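Local coordinates for inactive dihydroorotase-like domain (Chaetomium thermophilum, PDB 5NNL), which is an inactive dihydroorotase-like domain, probably built on the TIM-barrel fold of the amidohydrolase superfamily, at residues Leu186-Cys191 against Leu197-Asp202; Phe216-Leu221 against Val237-Ala242; Ser90-Val95 against Lys124-Ile129. One frame throughout, in Å; residues are numbered along the deposited sequence.

In the fold
From the N terminus, contact 3 comes first: 90-95 against 124-129 closes a loop of 28 residues that holds strand 98-100 and helix 111-121, tying the approaches to two neighbouring parallel strands. Contact 1 follows, closing a tight loop of five residues between helices 181-185 and 200-207. Contact 2 is last, bringing the end of strand 215-217 against the approach to helix 242-251 across 15 residues. The three lie in series; none nests in or crosses another. Contacts 1 and 2 touch where Leu197 CD2 packs on Leu221 CD1 at 4.0 Å, whereas contacts 1 and 3 lie on opposite sides of the chain's centre, their own centres about 34 Å apart.

Contact 1: Leu186-Cys191 against Leu197-Asp202; sequences LSQKDC and LPTPED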
loop_
_atom_site.group_PDB
_atom_site.type_symbol
_atom_site.label_atom_id
_atom_site.label_comp_id
_atom_site.label_asym_id
_atom_site.label_seq_id
_atom_site.Cartn_x
_atom_site.Cartn_y
_atom_site.Cartn_z
ATOM N N LEU A 186 8.011 -1.669 -14.189
ATOM C CA LEU A 186 8.750 -0.486 -14.614
ATOM C C LEU A 186 10.124 -0.510 -13.964
ATOM O O LEU A 186 10.245 -0.825 -12.777
ATOM C CB LEU A 186 8.034 0.815 -14.228
ATOM C CG LEU A 186 6.648 1.060 -14.821
ATOM C CD1 LEU A 186 5.982 2.210 -14.094
ATOM C CD2 LEU A 186 6.731 1.349 -16.308
ATOM N N SER A 187 11.152 -0.162 -14.742
ATOM C CA SER A 187 12.529 -0.158 -14.263
ATOM C C SER A 187 13.244 1.076 -14.805
ATOM O O SER A 187 12.674 1.877 -15.553
ATOM C CB SER A 187 13.263 -1.439 -14.678
ATOM O OG SER A 187 13.626 -1.402 -16.048
ATOM N N GLN A 188 14.515 1.228 -14.421
ATOM C CA GLN A 188 15.317 2.348 -14.901
ATOM C C GLN A 188 15.625 2.244 -16.388
ATOM O O GLN A 188 16.035 3.239 -16.994
ATOM C CB GLN A 188 16.613 2.446 -14.097
ATOM C CG GLN A 188 16.462 3.281 -12.835
ATOM C CD GLN A 188 17.644 3.157 -11.898
ATOM O OE1 GLN A 188 18.792 3.109 -12.334
ATOM N NE2 GLN A 188 17.368 3.094 -10.601
ATOM N N LYS A 189 15.444 1.065 -16.987
ATOM C CA LYS A 189 15.455 0.972 -18.443
ATOM C C LYS A 189 14.317 1.789 -19.042
ATOM O O LYS A 189 14.489 2.448 -20.075
ATOM C CB LYS A 189 15.346 -0.490 -18.874
ATOM C CG LYS A 189 15.364 -0.710 -20.385
ATOM C CD LYS A 189 16.781 -0.768 -20.930
ATOM C CE LYS A 189 16.788 -0.780 -22.451
ATOM N NZ LYS A 189 17.911 -1.592 -23.004
ATOM N N ASP A 190 13.142 1.749 -18.411
ATOM C CA ASP A 190 12.003 2.517 -18.902
ATOM C C ASP A 190 12.148 4.002 -18.590
ATOM O O ASP A 190 11.612 4.840 -19.321
ATOM C CB ASP A 190 10.716 1.963 -18.297
ATOM C CG ASP A 190 10.602 0.461 -18.464
ATOM O OD1 ASP A 190 10.839 -0.025 -19.590
ATOM O OD2 ASP A 190 10.302 -0.234 -17.470
ATOM N N CYS A 191 12.859 4.343 -17.516
ATOM C CA CYS A 191 13.101 5.738 -17.153
ATOM C C CYS A 191 14.441 5.811 -16.445
ATOM O O CYS A 191 14.534 5.578 -15.232
ATOM C CB CYS A 191 11.996 6.303 -16.262
ATOM S SG CYS A 191 12.426 7.932 -15.578
ATOM N N LEU A 197 12.746 3.898 -9.190
ATOM C CA LEU A 197 12.414 2.619 -9.790
ATOM C C LEU A 197 13.584 1.653 -9.641
ATOM O O LEU A 197 14.735 2.073 -9.496
ATOM C CB LEU A 197 12.082 2.795 -11.268
ATOM C CG LEU A 197 10.791 3.520 -11.640
ATOM C CD1 LEU A 197 10.719 3.693 -13.151
ATOM C CD2 LEU A 197 9.571 2.770 -11.134
ATOM N N PRO A 198 13.319 0.349 -9.678
ATOM C CA PRO A 198 14.418 -0.620 -9.630
ATOM C C PRO A 198 15.221 -0.623 -10.919
ATOM O O PRO A 198 14.716 -0.300 -11.998
ATOM C CB PRO A 198 13.700 -1.959 -9.431
ATOM C CG PRO A 198 12.366 -1.748 -10.064
ATOM C CD PRO A 198 12.008 -0.320 -9.760
ATOM N N THR A 199 16.490 -1.001 -10.800
ATOM C CA THR A 199 17.268 -1.311 -11.982
ATOM C C THR A 199 16.740 -2.609 -12.588
ATOM O O THR A 199 16.038 -3.373 -11.921
ATOM C CB THR A 199 18.752 -1.460 -11.647
ATOM O OG1 THR A 199 18.951 -2.627 -10.836
ATOM C CG2 THR A 199 19.278 -0.236 -10.910
ATOM N N PRO A 200 17.048 -2.876 -13.859
ATOM C CA PRO A 200 16.657 -4.176 -14.429
ATOM C C PRO A 200 17.121 -5.359 -13.593
ATOM O O PRO A 200 16.387 -6.346 -13.462
ATOM C CB PRO A 200 17.313 -4.152 -15.815
ATOM C CG PRO A 200 17.369 -2.706 -16.169
ATOM C CD PRO A 200 17.627 -1.979 -14.875
ATOM N N GLU A 201 18.321 -5.285 -13.012
ATOM C CA GLU A 201 18.796 -6.372 -12.160
ATOM C C GLU A 201 18.008 -6.437 -10.859
ATOM O O GLU A 201 17.689 -7.529 -10.377
ATOM C CB GLU A 201 20.286 -6.208 -11.863
ATOM C CG GLU A 201 20.796 -7.206 -10.820
ATOM C CD GLU A 201 22.305 -7.378 -10.835
ATOM O OE1 GLU A 201 22.973 -6.769 -11.698
ATOM O OE2 GLU A 201 22.822 -8.130 -9.981
ATOM N N ASP A 202 17.700 -5.281 -10.266
ATOM C CA ASP A 202 16.861 -5.271 -9.073
ATOM C C ASP A 202 15.507 -5.904 -9.369
ATOM O O ASP A 202 15.029 -6.761 -8.619
ATOM C CB ASP A 202 16.685 -3.839 -8.556
ATOM C CG ASP A 202 17.933 -3.292 -7.878
ATOM O OD1 ASP A 202 18.732 -4.091 -7.342
ATOM O OD2 ASP A 202 18.104 -2.053 -7.874
#
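Gln188 grips two successive carbonyls of the other segment, Leu197 O through its side chain and Pro198 O through its backbone. It thereby pins a disulfide-bearing loop of the TIM barrel, folded as an ST turn, to the N-capped start of helix 200-207. The side-chain bond runs from Gln188 NE2 to Leu197 O at 3.0 Å, with the acceptor 22° out of the amide plane; the backbone bond, Gln188 N to Pro198 O, measures 2.9 Å with an N-H...O angle of 144°. Neither is straight. Beyond CG the glutamine chain is extended, which carries the amide alongside Thr199, where Gln188 OE1 lies 3.7 Å from Thr199 CG2. Leu197 supplies the apolar contacts: its CD2 packs on Leu186 CB at 4.0 Å and its CD1 faces Cys191 CB at 4.3 Å. The same CD1 methyl also rests against a carbonyl, Ser187 O, at 3.6 Å.

In the second shell, the turn that presents Gln188 N is held by its own side chains. Asp190 OD2 accepts from Ser187 N on the anti side of the carboxylate, and Ser187 OG accepts from Lys189 N, the bond that defines the ST turn. Cys191, the last residue of its segment, is bonded through SG to Cys194 in the connecting loop. On the helix side, Asp202 OD1 takes Lys159 N. Thr199 is the N-cap: its OG1 receives Asp202 N at 3.0 Å, at an N-H...O angle of 163°.

Contact 2: Phe216-Leu221 against Val237-Ala242; sequences FSIGSL and VGIADA
Ile218 and Ala242 bring the two backbones nearest each other, yet their CA atoms are still 6.7 Å apart, a spacing filled by side chains. The 216-221 backbone leaves strand 215-217 after Ser217, turns at Ile218 and again at Gly219, whose phi is 81°, and enters helix 221-228 at Leu221. Opposite it, Gly238 also has a positive phi (84°), after which residues 239-241 take helical angles on the way to helix 242-251.

One side chain, that of Ile218, carries the contact, its branches spread over Gly238, Ile239 and Ala242. CG1 lies 4.1 Å from Ala242 CB. The end of that branch, CD1, comes over the backbone at Ile239 CA, 3.7 Å away, and meets the side chain at Ile239 CG1 at 4.3 Å. With chi1 at -60°, CG2 is turned anti to the backbone N of its own residue and drops onto the peptide of Gly238, 3.7 Å from Gly238 O. All the touching residues are buried, and the attachment is by van der Waals packing.

Ile218 sits just past the C-terminal end of 215-217, the last of the eight parallel strands of the TIM barrel, so the contact joins the loop after that strand to the loop before helix 242-251. Ile218 N donates to Asn11 OD1, and Gly219 bonds through its backbone to Ala13. Ser217 is paired with Val179 and Val181, placing this side chain beside strand 175-180, while Ala242 rests on Val181 of helix 181-185.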
loop_
_atom_site.group_PDB
_atom_site.type_symbol
_atom_site.label_atom_id
_atom_site.label_comp_id
_atom_site.label_asym_id
_atom_site.label_seq_id
_atom_site.Cartn_x
_atom_site.Cartn_y
_atom_site.Cartn_z
ATOM N N PHE A 216 1.491 -7.400 -2.032
ATOM C CA PHE A 216 1.561 -6.364 -3.050
ATOM C C PHE A 216 0.855 -5.120 -2.533
ATOM O O PHE A 216 -0.214 -5.211 -1.923
ATOM C CB PHE A 216 0.903 -6.808 -4.360
ATOM C CG PHE A 216 1.701 -7.807 -5.154
ATOM C CD1 PHE A 216 3.076 -7.695 -5.278
ATOM C CD2 PHE A 216 1.063 -8.851 -5.796
ATOM C CE1 PHE A 216 3.793 -8.613 -6.018
ATOM C CE2 PHE A 216 1.775 -9.768 -6.537
ATOM C CZ PHE A 216 3.136 -9.652 -6.650
ATOM N N SER A 217 1.452 -3.960 -2.779
ATOM C CA SER A 217 0.823 -2.691 -2.458
ATOM C C SER A 217 0.822 -1.816 -3.700
ATOM O O SER A 217 1.524 -2.082 -4.677
ATOM C CB SER A 217 1.540 -1.963 -1.310
ATOM O OG SER A 217 2.815 -1.504 -1.720
ATOM N N ILE A 218 -0.002 -0.777 -3.664
ATOM C CA ILE A 218 0.053 0.256 -4.689
ATOM C C ILE A 218 1.106 1.299 -4.346
ATOM O O ILE A 218 1.999 1.582 -5.150
ATOM C CB ILE A 218 -1.345 0.880 -4.865
ATOM C CG1 ILE A 218 -2.322 -0.223 -5.287
ATOM C CG2 ILE A 218 -1.291 2.037 -5.865
ATOM C CD1 ILE A 218 -3.645 0.265 -5.784
ATOM N N GLY A 219 1.026 1.864 -3.142
ATOM C CA GLY A 219 2.083 2.703 -2.625
ATOM C C GLY A 219 2.020 4.124 -3.149
ATOM O O GLY A 219 1.074 4.544 -3.822
ATOM N N SER A 220 3.063 4.881 -2.815
ATOM C CA SER A 220 3.235 6.231 -3.326
ATOM C C SER A 220 4.046 6.258 -4.612
ATOM O O SER A 220 4.218 7.331 -5.198
ATOM C CB SER A 220 3.909 7.119 -2.270
ATOM O OG SER A 220 5.199 6.633 -1.936
ATOM N N LEU A 221 4.532 5.103 -5.065
ATOM C CA LEU A 221 5.334 5.064 -6.284
ATOM C C LEU A 221 4.579 5.581 -7.499
ATOM O O LEU A 221 5.177 6.343 -8.281
ATOM C CB LEU A 221 5.840 3.636 -6.522
ATOM C CG LEU A 221 6.602 3.389 -7.827
ATOM C CD1 LEU A 221 7.778 4.354 -7.975
ATOM C CD2 LEU A 221 7.088 1.946 -7.885
ATOM N N VAL A 237 -3.890 8.111 -9.277
ATOM C CA VAL A 237 -2.887 7.474 -10.125
ATOM C C VAL A 237 -2.535 6.100 -9.577
ATOM O O VAL A 237 -2.300 5.929 -8.373
ATOM C CB VAL A 237 -1.629 8.352 -10.245
ATOM C CG1 VAL A 237 -1.872 9.511 -11.193
ATOM C CG2 VAL A 237 -1.161 8.848 -8.878
ATOM N N GLY A 238 -2.497 5.108 -10.469
ATOM C CA GLY A 238 -1.994 3.790 -10.149
ATOM C C GLY A 238 -2.980 2.843 -9.498
ATOM O O GLY A 238 -2.631 1.674 -9.287
ATOM N N ILE A 239 -4.199 3.289 -9.185
ATOM C CA ILE A 239 -5.129 2.426 -8.461
ATOM C C ILE A 239 -5.807 1.439 -9.403
ATOM O O ILE A 239 -5.899 0.245 -9.100
ATOM C CB ILE A 239 -6.153 3.268 -7.682
ATOM C CG1 ILE A 239 -5.439 4.058 -6.581
ATOM C CG2 ILE A 239 -7.235 2.371 -7.067
ATOM C CD1 ILE A 239 -6.324 5.041 -5.846
ATOM N N ALA A 240 -6.287 1.909 -10.554
ATOM C CA ALA A 240 -6.958 1.036 -11.509
ATOM C C ALA A 240 -5.988 0.236 -12.372
ATOM O O ALA A 240 -6.433 -0.659 -13.099
ATOM C CB ALA A 240 -7.887 1.863 -12.402
ATOM N N ASP A 241 -4.686 0.531 -12.298
ATOM C CA ASP A 241 -3.671 -0.153 -13.096
ATOM C C ASP A 241 -3.167 -1.425 -12.430
ATOM O O ASP A 241 -2.807 -2.389 -13.117
ATOM C CB ASP A 241 -2.469 0.768 -13.321
ATOM C CG ASP A 241 -2.659 1.713 -14.479
ATOM O OD1 ASP A 241 -3.702 1.616 -15.164
ATOM O OD2 ASP A 241 -1.760 2.551 -14.703
ATOM N N ALA A 242 -3.106 -1.433 -11.098
ATOM C CA ALA A 242 -2.287 -2.414 -10.396
ATOM C C ALA A 242 -2.756 -3.836 -10.676
ATOM O O ALA A 242 -1.974 -4.682 -11.126
ATOM C CB ALA A 242 -2.300 -2.119 -8.898
#

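Contact 3: Ser90-Val95 against Lys124-Ile129; sequences SVAGEV and KHKPII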
loop_
_atom_site.group_PDB
_atom_site.type_symbol
_atom_site.label_atom_id
_atom_site.label_comp_id
_atom_site.label_asym_id
_atom_site.label_seq_id
_atom_site.Cartn_x
_atom_site.Cartn_y
_atom_site.Cartn_z
ATOM N N SER A 90 -0.097 7.249 23.003
ATOM C CA SER A 90 -1.363 7.483 23.691
ATOM C C SER A 90 -2.560 7.425 22.752
ATOM O O SER A 90 -3.702 7.495 23.217
ATOM C CB SER A 90 -1.333 8.841 24.394
ATOM O OG SER A 90 -1.117 9.907 23.478
ATOM N N VAL A 91 -2.322 7.282 21.452
ATOM C CA VAL A 91 -3.345 7.339 20.423
ATOM C C VAL A 91 -3.348 6.076 19.566
ATOM O O VAL A 91 -4.051 6.011 18.556
ATOM C CB VAL A 91 -3.147 8.612 19.573
ATOM C CG1 VAL A 91 -4.200 8.789 18.532
ATOM C CG2 VAL A 91 -3.151 9.843 20.480
ATOM N N ALA A 92 -2.596 5.051 19.980
ATOM C CA ALA A 92 -2.427 3.852 19.168
ATOM C C ALA A 92 -3.759 3.193 18.832
ATOM O O ALA A 92 -3.896 2.585 17.764
ATOM C CB ALA A 92 -1.523 2.859 19.896
ATOM N N GLY A 93 -4.744 3.293 19.726
ATOM C CA GLY A 93 -6.022 2.645 19.504
ATOM C C GLY A 93 -6.829 3.236 18.365
ATOM O O GLY A 93 -7.779 2.599 17.898
ATOM N N GLU A 94 -6.481 4.439 17.914
ATOM C CA GLU A 94 -7.186 5.090 16.817
ATOM C C GLU A 94 -6.570 4.811 15.450
ATOM O O GLU A 94 -7.205 5.112 14.433
ATOM C CB GLU A 94 -7.231 6.600 17.058
ATOM C CG GLU A 94 -7.911 6.988 18.371
ATOM C CD GLU A 94 -7.892 8.483 18.632
ATOM O OE1 GLU A 94 -8.275 9.254 17.726
ATOM O OE2 GLU A 94 -7.486 8.888 19.743
ATOM N N VAL A 95 -5.361 4.251 15.394
ATOM C CA VAL A 95 -4.712 3.900 14.139
ATOM C C VAL A 95 -4.455 2.397 14.133
ATOM O O VAL A 95 -4.592 1.716 15.149
ATOM C CB VAL A 95 -3.404 4.685 13.910
ATOM C CG1 VAL A 95 -3.703 6.165 13.702
ATOM C CG2 VAL A 95 -2.441 4.486 15.073
ATOM N N LYS A 124 3.184 -4.128 21.385
ATOM C CA LYS A 124 3.945 -5.187 20.727
ATOM C C LYS A 124 3.126 -5.917 19.672
ATOM O O LYS A 124 3.693 -6.438 18.705
ATOM C CB LYS A 124 4.463 -6.185 21.763
ATOM C CG LYS A 124 5.186 -7.386 21.156
ATOM C CD LYS A 124 6.074 -8.090 22.180
ATOM C CE LYS A 124 5.558 -9.476 22.550
ATOM N NZ LYS A 124 6.103 -10.534 21.658
ATOM N N HIS A 125 1.806 -5.976 19.835
ATOM C CA HIS A 125 0.940 -6.685 18.903
ATOM C C HIS A 125 0.246 -5.755 17.916
ATOM O O HIS A 125 -0.693 -6.180 17.237
ATOM C CB HIS A 125 -0.097 -7.505 19.675
ATOM C CG HIS A 125 0.467 -8.735 20.316
ATOM N ND1 HIS A 125 1.630 -9.334 19.879
ATOM C CD2 HIS A 125 0.031 -9.479 21.360
ATOM C CE1 HIS A 125 1.884 -10.394 20.625
ATOM N NE2 HIS A 125 0.930 -10.504 21.532
ATOM N N LYS A 126 0.683 -4.499 17.823
ATOM C CA LYS A 126 0.177 -3.577 16.813
ATOM C C LYS A 126 1.209 -3.417 15.701
ATOM O O LYS A 126 2.387 -3.163 15.994
ATOM C CB LYS A 126 -0.134 -2.223 17.442
ATOM C CG LYS A 126 -1.200 -1.411 16.708
ATOM C CD LYS A 126 -2.043 -0.574 17.669
ATOM C CE LYS A 126 -3.539 -0.810 17.474
ATOM N NZ LYS A 126 -4.068 -0.151 16.246
ATOM N N PRO A 127 0.832 -3.560 14.428
ATOM C CA PRO A 127 1.842 -3.623 13.362
ATOM C C PRO A 127 2.744 -2.397 13.298
ATOM O O PRO A 127 2.329 -1.270 13.577
ATOM C CB PRO A 127 1.000 -3.749 12.087
ATOM C CG PRO A 127 -0.273 -4.357 12.538
ATOM C CD PRO A 127 -0.525 -3.799 13.905
ATOM N N ILE A 128 3.996 -2.642 12.905
ATOM C CA ILE A 128 4.964 -1.600 12.583
ATOM C C ILE A 128 5.427 -1.806 11.148
ATOM O O ILE A 128 5.744 -2.928 10.742
ATOM C CB ILE A 128 6.172 -1.611 13.544
ATOM C CG1 ILE A 128 5.711 -1.295 14.970
ATOM C CG2 ILE A 128 7.235 -0.605 13.084
ATOM C CD1 ILE A 128 6.813 -1.367 16.023
ATOM N N ILE A 129 5.486 -0.714 10.390
ATOM C CA ILE A 129 5.827 -0.748 8.974
ATOM C C ILE A 129 6.918 0.284 8.718
ATOM O O ILE A 129 6.892 1.381 9.286
ATOM C CB ILE A 129 4.586 -0.488 8.088
ATOM C CG1 ILE A 129 4.993 -0.225 6.634
ATOM C CG2 ILE A 129 3.776 0.677 8.627
ATOM C CD1 ILE A 129 3.818 -0.159 5.667
#
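Lys126 reaches across to Ala92, and nearly all of the contact runs along its side chain. The apolar part is slight: Lys126 CD lies 4.1 Å from Ala92 CB, whose bond from CA points at the other segment. CG is anti to the backbone N (chi1 -154°), sending the chain across; the bends further out are as uncertain as the end of the chain.

The polar part is modest. Lys126 CE passes 3.4 Å from Ala92 O, and Lys126 NZ is modelled 3.1 Å from the same oxygen as a hydrogen bond. That nitrogen is also placed too close to Val95 O, however, so the position of the ammonium, and with it the bond, is doubtful. Ala92 O has a second, local donor in Val95 N at 3.2 Å, part of the short 3-10 turn 92-94.

In the TIM-barrel fold this places the contact at the N-terminal ends of two adjacent parallel strands: residues 90-95 come just before strand 98-100, and the other segment leads into strand 128-130. Backbone bonds of Pro127 with Leu98, and of Ile129 with Leu98 and Ile100, join those strands directly.

Further polar bonds hold the lysine's backbone, since Lys126 O accepts from both Trp122 NE1 and Arg149 NH2. Val95 packs on Trp122 and on Leu59 of helix 56-64.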